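Local coordinates for protein serine-tRNA ligase (Naegleria fowleri, PDB 6BLJ) that probably charges tRNA(Ser) with serine in the cytosol, activating the amino acid with ATP through a seryl-adenylate, at residues E334-F339 against T444-S449; Y371-I376 against K387-E392; E351-M356 against H439-T444. One frame throughout, in Å; residues are numbered along the deposited sequence. Where two conformers were deposited one is given.

Contact 1. Residues E334-F339 against T444-S449; sequences EKIEQF and TLTATS. With AMP (adenosine monophosphate), chain D.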
loop_
_atom_site.group_PDB
_atom_site.type_symbol
_atom_site.label_atom_id
_atom_site.label_comp_id
_atom_site.label_asym_id
_atom_site.label_seq_id
_atom_site.Cartn_x
_atom_site.Cartn_y
_atom_site.Cartn_z
ATOM N N GLU A 334 -1.412 1.528 -23.575
ATOM C CA GLU A 334 -1.667 2.857 -24.124
ATOM C C GLU A 334 -3.155 3.065 -24.319
ATOM O O GLU A 334 -3.898 2.125 -24.627
ATOM C CB GLU A 334 -0.944 3.087 -25.462
ATOM C CG GLU A 334 0.547 3.339 -25.310
ATOM C CD GLU A 334 1.321 2.079 -24.906
ATOM O OE1 GLU A 334 1.170 1.034 -25.592
ATOM O OE2 GLU A 334 2.089 2.139 -23.923
ATOM N N LYS A 335 -3.598 4.309 -24.126
ATOM C CA LYS A 335 -5.016 4.609 -24.251
ATOM C C LYS A 335 -5.207 6.007 -24.833
ATOM O O LYS A 335 -4.565 6.972 -24.398
ATOM C CB LYS A 335 -5.742 4.475 -22.896
ATOM C CG LYS A 335 -7.258 4.777 -22.995
ATOM C CD LYS A 335 -8.047 4.349 -21.746
ATOM C CE LYS A 335 -7.608 5.049 -20.451
ATOM N NZ LYS A 335 -7.573 6.537 -20.564
ATOM N N ILE A 336 -6.083 6.101 -25.826
ATOM C CA ILE A 336 -6.521 7.381 -26.377
ATOM C C ILE A 336 -7.860 7.712 -25.740
ATOM O O ILE A 336 -8.797 6.899 -25.789
ATOM C CB ILE A 336 -6.647 7.327 -27.907
ATOM C CG1 ILE A 336 -5.358 6.776 -28.542
ATOM C CG2 ILE A 336 -7.056 8.705 -28.457
ATOM C CD1 ILE A 336 -4.109 7.543 -28.224
ATOM N N GLU A 337 -7.947 8.896 -25.143
ATOM C CA GLU A 337 -9.033 9.289 -24.256
ATOM C C GLU A 337 -9.712 10.553 -24.778
ATOM O O GLU A 337 -9.039 11.486 -25.240
ATOM C CB GLU A 337 -8.476 9.518 -22.826
ATOM C CG GLU A 337 -9.510 9.906 -21.772
ATOM C CD GLU A 337 -10.285 8.704 -21.242
ATOM O OE1 GLU A 337 -10.021 7.561 -21.688
ATOM O OE2 GLU A 337 -11.148 8.902 -20.362
ATOM N N GLN A 338 -11.049 10.564 -24.750
ATOM C CA GLN A 338 -11.822 11.789 -24.942
ATOM C C GLN A 338 -12.014 12.473 -23.596
ATOM O O GLN A 338 -12.413 11.825 -22.625
ATOM C CB GLN A 338 -13.199 11.517 -25.546
ATOM C CG GLN A 338 -13.241 10.802 -26.885
ATOM C CD GLN A 338 -14.687 10.531 -27.308
ATOM O OE1 GLN A 338 -15.384 11.432 -27.739
ATOM N NE2 GLN A 338 -15.135 9.288 -27.169
ATOM N N PHE A 339 -11.741 13.775 -23.543
ATOM C CA PHE A 339 -11.908 14.571 -22.327
ATOM C C PHE A 339 -12.509 15.917 -22.713
ATOM O O PHE A 339 -11.975 16.597 -23.597
ATOM C CB PHE A 339 -10.563 14.764 -21.599
ATOM C CG PHE A 339 -10.695 15.428 -20.242
ATOM C CD1 PHE A 339 -10.823 16.814 -20.132
ATOM C CD2 PHE A 339 -10.701 14.667 -19.087
ATOM C CE1 PHE A 339 -10.956 17.420 -18.892
ATOM C CE2 PHE A 339 -10.832 15.262 -17.837
ATOM C CZ PHE A 339 -10.964 16.640 -17.737
ATOM N N THR A 444 -13.233 6.742 -22.867
ATOM C CA THR A 444 -12.287 6.008 -23.690
ATOM C C THR A 444 -12.603 6.199 -25.167
ATOM O O THR A 444 -13.765 6.183 -25.569
ATOM C CB THR A 444 -12.359 4.509 -23.410
ATOM O OG1 THR A 444 -12.561 4.268 -22.014
ATOM C CG2 THR A 444 -11.090 3.810 -23.940
ATOM N N LEU A 445 -11.566 6.388 -25.978
ATOM C CA LEU A 445 -11.694 6.047 -27.387
ATOM C C LEU A 445 -11.161 4.637 -27.616
ATOM O O LEU A 445 -11.924 3.741 -27.987
ATOM C CB LEU A 445 -10.974 7.042 -28.313
ATOM C CG LEU A 445 -11.411 6.865 -29.781
ATOM C CD1 LEU A 445 -12.863 7.350 -29.987
ATOM C CD2 LEU A 445 -10.508 7.558 -30.766
ATOM N N THR A 446 -9.870 4.412 -27.363
ATOM C CA THR A 446 -9.344 3.058 -27.469
ATOM C C THR A 446 -8.180 2.853 -26.506
ATOM O O THR A 446 -7.229 3.642 -26.474
ATOM C CB THR A 446 -8.929 2.737 -28.924
ATOM O OG1 THR A 446 -8.386 1.416 -29.000
ATOM C CG2 THR A 446 -7.887 3.724 -29.470
ATOM N N ALA A 447 -8.276 1.785 -25.719
ATOM C CA ALA A 447 -7.150 1.230 -24.986
ATOM C C ALA A 447 -6.583 0.100 -25.842
ATOM O O ALA A 447 -7.287 -0.876 -26.123
ATOM C CB ALA A 447 -7.605 0.732 -23.613
ATOM N N THR A 448 -5.334 0.245 -26.296
ATOM C CA THR A 448 -4.973 -0.491 -27.504
ATOM C C THR A 448 -4.689 -1.972 -27.255
ATOM O O THR A 448 -5.002 -2.786 -28.125
ATOM C CB THR A 448 -3.795 0.189 -28.223
ATOM O OG1 THR A 448 -2.650 0.242 -27.357
ATOM C CG2 THR A 448 -4.187 1.617 -28.660
ATOM N N SER A 449 -4.136 -2.368 -26.097
ATOM C CA SER A 449 -3.853 -3.797 -25.910
ATOM C C SER A 449 -5.142 -4.624 -25.888
ATOM O O SER A 449 -5.215 -5.686 -26.522
ATOM C CB SER A 449 -3.002 -4.027 -24.650
ATOM O OG SER A 449 -3.745 -4.015 -23.432
HETATM P P AMP D . -11.647 2.491 -16.894
HETATM O O1P AMP D . -11.526 1.491 -15.743
HETATM O O2P AMP D . -10.883 3.754 -16.830
HETATM O O3P AMP D . -13.126 2.718 -17.175
HETATM O "O5'" AMP D . -11.096 1.718 -18.173
HETATM C "C5'" AMP D . -11.187 2.280 -19.475
HETATM C "C4'" AMP D . -10.804 1.259 -20.525
HETATM O "O4'" AMP D . -9.381 0.984 -20.448
HETATM C "C3'" AMP D . -11.454 -0.100 -20.375
HETATM O "O3'" AMP D . -12.755 -0.145 -20.931
HETATM C "C2'" AMP D . -10.469 -1.029 -21.062
HETATM O "O2'" AMP D . -10.637 -0.961 -22.468
HETATM C "C1'" AMP D . -9.135 -0.381 -20.701
HETATM N N9 AMP D . -8.501 -0.981 -19.502
HETATM C C8 AMP D . -8.841 -0.740 -18.195
HETATM N N7 AMP D . -8.112 -1.401 -17.324
HETATM C C5 AMP D . -7.229 -2.124 -18.111
HETATM C C6 AMP D . -6.192 -3.025 -17.794
HETATM N N6 AMP D . -5.817 -3.329 -16.540
HETATM N N1 AMP D . -5.527 -3.600 -18.818
HETATM C C2 AMP D . -5.859 -3.267 -20.071
HETATM N N3 AMP D . -6.797 -2.413 -20.492
HETATM C C4 AMP D . -7.459 -1.877 -19.459
HETATM O O HOH W 1 -1.834 -0.714 -25.080
HETATM O O HOH W 2 -11.088 5.681 -20.606
#

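Contact 2. Residues Y371-I376 against K387-E392; sequences YRVVNI and KKFDLE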
loop_
_atom_site.group_PDB
_atom_site.type_symbol
_atom_site.label_atom_id
_atom_site.label_comp_id
_atom_site.label_asym_id
_atom_site.label_seq_id
_atom_site.Cartn_x
_atom_site.Cartn_y
_atom_site.Cartn_z
ATOM N N TYR A 371 -20.433 -4.596 -31.047
ATOM C CA TYR A 371 -20.471 -4.169 -29.653
ATOM C C TYR A 371 -21.918 -3.990 -29.202
ATOM O O TYR A 371 -22.861 -4.040 -29.998
ATOM C CB TYR A 371 -19.682 -2.868 -29.429
ATOM C CG TYR A 371 -20.266 -1.695 -30.145
ATOM C CD1 TYR A 371 -19.801 -1.323 -31.405
ATOM C CD2 TYR A 371 -21.333 -0.991 -29.607
ATOM C CE1 TYR A 371 -20.370 -0.268 -32.089
ATOM C CE2 TYR A 371 -21.906 0.066 -30.288
ATOM C CZ TYR A 371 -21.409 0.437 -31.516
ATOM O OH TYR A 371 -21.993 1.491 -32.193
ATOM N N ARG A 372 -22.072 -3.730 -27.903
ATOM C CA ARG A 372 -23.336 -3.270 -27.355
ATOM C C ARG A 372 -23.039 -2.128 -26.396
ATOM O O ARG A 372 -21.958 -2.071 -25.790
ATOM C CB ARG A 372 -24.102 -4.419 -26.650
ATOM C CG ARG A 372 -23.377 -4.985 -25.403
ATOM C CD ARG A 372 -24.038 -6.264 -24.863
ATOM N NE ARG A 372 -23.489 -6.666 -23.561
ATOM C CZ ARG A 372 -23.877 -7.751 -22.887
ATOM N NH1 ARG A 372 -24.811 -8.532 -23.395
ATOM N NH2 ARG A 372 -23.342 -8.054 -21.704
ATOM N N VAL A 373 -24.000 -1.215 -26.272
ATOM C CA VAL A 373 -23.923 -0.087 -25.345
ATOM C C VAL A 373 -24.684 -0.466 -24.088
ATOM O O VAL A 373 -25.830 -0.922 -24.169
ATOM C CB VAL A 373 -24.520 1.187 -25.967
ATOM C CG1 VAL A 373 -24.427 2.355 -24.989
ATOM C CG2 VAL A 373 -23.848 1.503 -27.285
ATOM N N VAL A 374 -24.075 -0.250 -22.925
ATOM C CA VAL A 374 -24.673 -0.697 -21.675
ATOM C C VAL A 374 -24.736 0.457 -20.686
ATOM O O VAL A 374 -23.808 1.266 -20.558
ATOM C CB VAL A 374 -23.941 -1.908 -21.062
ATOM C CG1 VAL A 374 -23.985 -3.089 -22.037
ATOM C CG2 VAL A 374 -22.526 -1.556 -20.708
ATOM N N ASN A 375 -25.880 0.535 -20.000
ATOM C CA ASN A 375 -26.201 1.573 -19.024
ATOM C C ASN A 375 -25.861 1.021 -17.638
ATOM O O ASN A 375 -26.539 0.112 -17.147
ATOM C CB ASN A 375 -27.682 1.940 -19.152
ATOM C CG ASN A 375 -28.098 3.084 -18.242
ATOM O OD1 ASN A 375 -27.286 3.647 -17.509
ATOM N ND2 ASN A 375 -29.374 3.449 -18.309
ATOM N N ILE A 376 -24.810 1.562 -17.020
ATOM C CA ILE A 376 -24.234 0.990 -15.802
ATOM C C ILE A 376 -25.128 1.300 -14.605
ATOM O O ILE A 376 -25.494 2.461 -14.367
ATOM C CB ILE A 376 -22.803 1.516 -15.568
ATOM C CG1 ILE A 376 -21.870 1.126 -16.724
ATOM C CG2 ILE A 376 -22.219 0.958 -14.257
ATOM C CD1 ILE A 376 -21.712 -0.377 -16.894
ATOM N N LYS A 387 -23.616 9.431 -14.407
ATOM C CA LYS A 387 -24.097 8.453 -15.371
ATOM C C LYS A 387 -22.895 7.881 -16.103
ATOM O O LYS A 387 -21.932 8.600 -16.381
ATOM C CB LYS A 387 -25.074 9.079 -16.383
ATOM C CG LYS A 387 -25.616 8.072 -17.409
ATOM C CD LYS A 387 -26.599 8.742 -18.388
ATOM C CE LYS A 387 -27.210 7.709 -19.337
ATOM N NZ LYS A 387 -28.363 8.256 -20.086
ATOM N N LYS A 388 -22.977 6.599 -16.459
ATOM C CA LYS A 388 -21.884 5.939 -17.166
ATOM C C LYS A 388 -22.444 4.960 -18.188
ATOM O O LYS A 388 -23.293 4.123 -17.854
ATOM C CB LYS A 388 -20.950 5.219 -16.181
ATOM C CG LYS A 388 -19.717 4.551 -16.795
ATOM C CD LYS A 388 -18.634 4.350 -15.739
ATOM C CE LYS A 388 -18.497 2.899 -15.353
ATOM N NZ LYS A 388 -17.748 2.086 -16.363
ATOM N N PHE A 389 -22.002 5.105 -19.437
ATOM C CA PHE A 389 -22.238 4.130 -20.497
ATOM C C PHE A 389 -20.930 3.398 -20.770
ATOM O O PHE A 389 -19.872 4.030 -20.869
ATOM C CB PHE A 389 -22.708 4.793 -21.800
ATOM C CG PHE A 389 -24.210 4.969 -21.919
ATOM C CD1 PHE A 389 -25.058 4.679 -20.866
ATOM C CD2 PHE A 389 -24.763 5.437 -23.105
ATOM C CE1 PHE A 389 -26.444 4.851 -20.995
ATOM C CE2 PHE A 389 -26.143 5.611 -23.244
ATOM C CZ PHE A 389 -26.980 5.323 -22.189
ATOM N N ASP A 390 -20.997 2.080 -20.895
ATOM C CA ASP A 390 -19.869 1.317 -21.407
ATOM C C ASP A 390 -20.190 0.801 -22.802
ATOM O O ASP A 390 -21.354 0.555 -23.141
ATOM C CB ASP A 390 -19.532 0.107 -20.528
ATOM C CG ASP A 390 -18.886 0.495 -19.203
ATOM O OD1 ASP A 390 -18.806 1.709 -18.902
ATOM O OD2 ASP A 390 -18.471 -0.429 -18.473
ATOM N N LEU A 391 -19.149 0.657 -23.615
ATOM C CA LEU A 391 -19.217 -0.118 -24.848
ATOM C C LEU A 391 -18.556 -1.456 -24.573
ATOM O O LEU A 391 -17.378 -1.497 -24.194
ATOM C CB LEU A 391 -18.507 0.565 -26.017
ATOM C CG LEU A 391 -18.992 1.882 -26.602
ATOM C CD1 LEU A 391 -18.260 2.150 -27.917
ATOM C CD2 LEU A 391 -20.474 1.815 -26.826
ATOM N N GLU A 392 -19.314 -2.539 -24.733
ATOM C CA GLU A 392 -18.809 -3.896 -24.562
ATOM C C GLU A 392 -18.721 -4.537 -25.938
ATOM O O GLU A 392 -19.728 -4.619 -26.649
ATOM C CB GLU A 392 -19.715 -4.716 -23.635
ATOM C CG GLU A 392 -19.825 -4.154 -22.195
ATOM C CD GLU A 392 -20.709 -5.015 -21.299
ATOM O OE1 GLU A 392 -21.496 -5.847 -21.823
ATOM O OE2 GLU A 392 -20.650 -4.828 -20.077
HETATM O O HOH W 3 -25.123 4.816 -15.716
#

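Contact 3. Residues E351-M356 against H439-T444; sequences EMFDEM and HMLNST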
loop_
_atom_site.group_PDB
_atom_site.type_symbol
_atom_site.label_atom_id
_atom_site.label_comp_id
_atom_site.label_asym_id
_atom_site.label_seq_id
_atom_site.Cartn_x
_atom_site.Cartn_y
_atom_site.Cartn_z
ATOM N N GLU A 351 -25.756 16.632 -23.549
ATOM C CA GLU A 351 -25.590 16.531 -24.996
ATOM C C GLU A 351 -24.175 16.084 -25.356
ATOM O O GLU A 351 -23.980 15.281 -26.280
ATOM C CB GLU A 351 -25.936 17.870 -25.653
ATOM C CG GLU A 351 -27.408 18.238 -25.505
ATOM C CD GLU A 351 -27.707 19.672 -25.904
ATOM O OE1 GLU A 351 -26.793 20.367 -26.394
ATOM O OE2 GLU A 351 -28.859 20.111 -25.713
ATOM N N MET A 352 -23.174 16.570 -24.626
ATOM C CA MET A 352 -21.799 16.162 -24.911
ATOM C C MET A 352 -21.574 14.685 -24.580
ATOM O O MET A 352 -20.791 14.003 -25.258
ATOM C CB MET A 352 -20.826 17.059 -24.139
ATOM C CG MET A 352 -19.359 16.880 -24.508
ATOM S SD MET A 352 -19.052 17.217 -26.257
ATOM C CE MET A 352 -19.609 18.922 -26.405
ATOM N N PHE A 353 -22.232 14.187 -23.530
ATOM C CA PHE A 353 -22.184 12.766 -23.201
ATOM C C PHE A 353 -22.606 11.918 -24.398
ATOM O O PHE A 353 -21.908 10.974 -24.785
ATOM C CB PHE A 353 -23.091 12.508 -21.982
ATOM C CG PHE A 353 -23.153 11.055 -21.535
ATOM C CD1 PHE A 353 -22.270 10.572 -20.570
ATOM C CD2 PHE A 353 -24.102 10.185 -22.053
ATOM C CE1 PHE A 353 -22.323 9.248 -20.145
ATOM C CE2 PHE A 353 -24.160 8.860 -21.632
ATOM C CZ PHE A 353 -23.274 8.393 -20.675
ATOM N N ASP A 354 -23.748 12.263 -25.010
ATOM C CA ASP A 354 -24.226 11.547 -26.191
ATOM C C ASP A 354 -23.237 11.650 -27.347
ATOM O O ASP A 354 -23.029 10.676 -28.082
ATOM C CB ASP A 354 -25.597 12.097 -26.619
ATOM C CG ASP A 354 -26.696 11.796 -25.610
ATOM O OD1 ASP A 354 -26.517 10.881 -24.785
ATOM O OD2 ASP A 354 -27.743 12.465 -25.651
ATOM N N GLU A 355 -22.637 12.831 -27.538
ATOM C CA GLU A 355 -21.660 13.004 -28.609
ATOM C C GLU A 355 -20.441 12.110 -28.395
ATOM O O GLU A 355 -19.943 11.492 -29.345
ATOM C CB GLU A 355 -21.226 14.475 -28.704
ATOM C CG GLU A 355 -20.064 14.709 -29.687
ATOM C CD GLU A 355 -19.580 16.163 -29.749
ATOM O OE1 GLU A 355 -20.421 17.083 -29.833
ATOM O OE2 GLU A 355 -18.341 16.375 -29.697
ATOM N N MET A 356 -19.967 12.005 -27.146
ATOM C CA MET A 356 -18.737 11.264 -26.865
ATOM C C MET A 356 -18.945 9.763 -27.001
ATOM O O MET A 356 -18.093 9.068 -27.565
ATOM C CB MET A 356 -18.222 11.618 -25.465
ATOM C CG MET A 356 -17.753 13.088 -25.375
ATOM S SD MET A 356 -17.549 13.683 -23.683
ATOM C CE MET A 356 -16.071 12.776 -23.186
ATOM N N HIS A 439 -18.681 21.746 -16.165
ATOM C CA HIS A 439 -18.842 20.300 -16.122
ATOM C C HIS A 439 -17.678 19.638 -16.844
ATOM O O HIS A 439 -17.120 20.205 -17.790
ATOM C CB HIS A 439 -20.146 19.838 -16.780
ATOM C CG HIS A 439 -21.380 20.246 -16.037
ATOM N ND1 HIS A 439 -22.623 19.725 -16.322
ATOM C CD2 HIS A 439 -21.560 21.124 -15.022
ATOM C CE1 HIS A 439 -23.521 20.278 -15.521
ATOM N NE2 HIS A 439 -22.901 21.129 -14.723
ATOM N N MET A 440 -17.340 18.413 -16.412
ATOM C CA MET A 440 -16.295 17.623 -17.037
ATOM C C MET A 440 -16.803 16.222 -17.349
ATOM O O MET A 440 -17.510 15.606 -16.540
ATOM C CB MET A 440 -15.047 17.517 -16.141
ATOM C CG MET A 440 -14.047 18.649 -16.273
ATOM S SD MET A 440 -12.698 18.433 -15.078
ATOM C CE MET A 440 -11.614 19.733 -15.657
ATOM N N LEU A 441 -16.405 15.719 -18.516
ATOM C CA LEU A 441 -16.730 14.376 -18.982
ATOM C C LEU A 441 -15.472 13.691 -19.498
ATOM O O LEU A 441 -14.527 14.348 -19.949
ATOM C CB LEU A 441 -17.766 14.397 -20.122
ATOM C CG LEU A 441 -19.078 15.149 -19.872
ATOM C CD1 LEU A 441 -18.960 16.586 -20.354
ATOM C CD2 LEU A 441 -20.225 14.414 -20.566
ATOM N N ASN A 442 -15.477 12.356 -19.462
ATOM C CA ASN A 442 -14.417 11.593 -20.102
ATOM C C ASN A 442 -14.992 10.320 -20.705
ATOM O O ASN A 442 -15.986 9.777 -20.220
ATOM C CB ASN A 442 -13.293 11.220 -19.122
ATOM C CG ASN A 442 -13.740 10.199 -18.093
ATOM O OD1 ASN A 442 -14.333 10.544 -17.078
ATOM N ND2 ASN A 442 -13.462 8.934 -18.360
ATOM N N SER A 443 -14.353 9.856 -21.773
ATOM C CA SER A 443 -14.709 8.607 -22.425
ATOM C C SER A 443 -13.493 8.019 -23.119
ATOM O O SER A 443 -12.826 8.709 -23.892
ATOM C CB SER A 443 -15.827 8.800 -23.457
ATOM O OG SER A 443 -16.124 7.548 -24.062
ATOM N N THR A 444 -13.233 6.742 -22.867
ATOM C CA THR A 444 -12.287 6.008 -23.690
ATOM C C THR A 444 -12.603 6.199 -25.167
ATOM O O THR A 444 -13.765 6.183 -25.569
ATOM C CB THR A 444 -12.359 4.509 -23.410
ATOM O OG1 THR A 444 -12.561 4.268 -22.014
ATOM C CG2 THR A 444 -11.090 3.810 -23.940
#

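Contact 1. Residues E334-F339 against T444-S449
Lys335 and Thr444 meet at about a right angle, CD of the lysine lying 3.8 Å from CG2 of the threonine. The lysine chain leaves its backbone extended (chi1 -180°) and then bends at chi3 and chi4, which carries NZ on along its own strand to Glu337 OE1 at 2.9 Å, a salt bridge that comes from above the carboxylate plane. Thr283 is a second partner of this ammonium group. Thr444 OG1 is bonded to the backbone N of Ser409. On this face Ala447 CB lies 3.5 Å from C1' of AMP, and Thr444 OG1 approaches its C5', so the paired strands form part of the nucleotide pocket of the class II synthetase core. The antiparallel pairing contains a classic beta bulge: Leu445 N and Thr446 N both bond to Ile336 O, the latter in the carbonyl plane on a lone pair at 3.1 Å. On the other face Ile336 and Thr446 run side by side, CG1 to CG2 4.1 Å, Ile336 packing on helix 220-238 and Thr446 on helix 348-366. Thr448 begins the following helix and gives its N-H to Glu334 O at 2.9 Å; its hydroxyl also bonds Asn225, while the Glu334 carboxylate reaches Tyr245 of the second subunit.

Contact 2. Residues Y371-I376 against K387-E392
Arg372 and Glu392 face each other as a hydrogen-bonded pair of an antiparallel hairpin, and the arginine can be followed outward from the sheet. Its CB carries CG into the position between backbone N and carbonyl carbon (chi1 64°), where CG lies 3.9 Å from Glu392 O and 4.1 Å from Glu392 CB. The chain then runs extended, bringing CD to 4.0 Å from Glu392 OE1. NE donates to that oxygen at 2.8 Å, and NH2 donates to it at 2.9 Å. OE1 therefore takes both N-H groups, lying only 3° out of the guanidinium plane, while the carboxylate plane is turned 31° from it. On the opposite face of the sheet, covered by helix 348-366, Val373 and Leu391 run side by side. Val373 CG1 also approaches Phe389 CD2 obliquely. The remaining charged pair, Lys388 and Asp390, lies within one strand: the lysine NZ meets the syn lone pair of Asp390 OD1. Arg372 and Glu392 are partly exposed, although Val374 and Asp390 on their face are buried. The chemistry implies that the salt bridge would probably balance its two charges at a partly exposed place, while Val373, Leu391 and Phe389 join the hydrophobic interior under helix 348-366.

Contact 3. Residues E351-M356 against H439-T444
The largely antiparallel sheet at the centre of the class II synthetase core is packed here by a helix: 351-356 lies almost parallel to strand 439-444, with segment axes 13° apart and 9.1 Å from each other at closest approach. This spacing is bridged by side chains, and Leu441 is the main one reaching from the strand. Its CG stands anti to the carbonyl carbon (chi1 -54°), and the two methyl branches divide between neighbouring residues of the helix. CD2 comes to 3.6 Å from Phe353 N and 3.7 Å from Phe353 CB, approaching the phenyl ring at its edge, near the ring plane. CD1 makes a looser contact with Met352 CG at 4.2 Å. Met356, one turn after Met352, reaches in from the helix and crosses Leu441 obliquely. Its SD lies 3.6 Å from Leu441 CB; the bend at chi3 (71°) then turns the terminal methyl toward Ser443, placing CE 3.7 Å from Ser443 N and 4.0 Å from Ser443 CB. The thioether thus spans two inward-pointing strand residues, with the backbone of Asn442 between them. All of these approaches are van der Waals contacts, and the burial of both methionines, Phe353 and Leu441 agrees with a hydrophobic interface. The hydroxyl of Ser443 is engaged separately, donating to Thr444 O within its own strand. Asn442 points away from the helix, and its amide nitrogen bonds Glu337 on the adjacent strand 332-342. Met352 and Met356 also touch Val340 of that strand, while Leu441 and Phe353 touch Asn412 of strand 404-412 and the Phe353 ring packs edge-to-face with Phe389 of strand 387-394; helix 348-366 therefore packs over several neighbouring strands of the one sheet.

From the N terminus, strand 332-342 comes first, followed by helix 348-366, strands 371-375, 387-394 and 404-412, and then strand 436-447. Contact 1 closes the outermost loop, with 104 residues between its segments. Contact 3 is nested within it, bringing the helix against strand 436-447, and contact 2 is nested in turn within contact 3 as a short hairpin; none of the loops cross. Contacts 1 and 3 share Thr444 and touch directly, Gln338 N lying 2.7 Å from Ser443 O. Contacts 2 and 3 pack against each other, whereas contacts 1 and 2 stay about 6 Å apart at their nearest atoms. All three reach the same sheet.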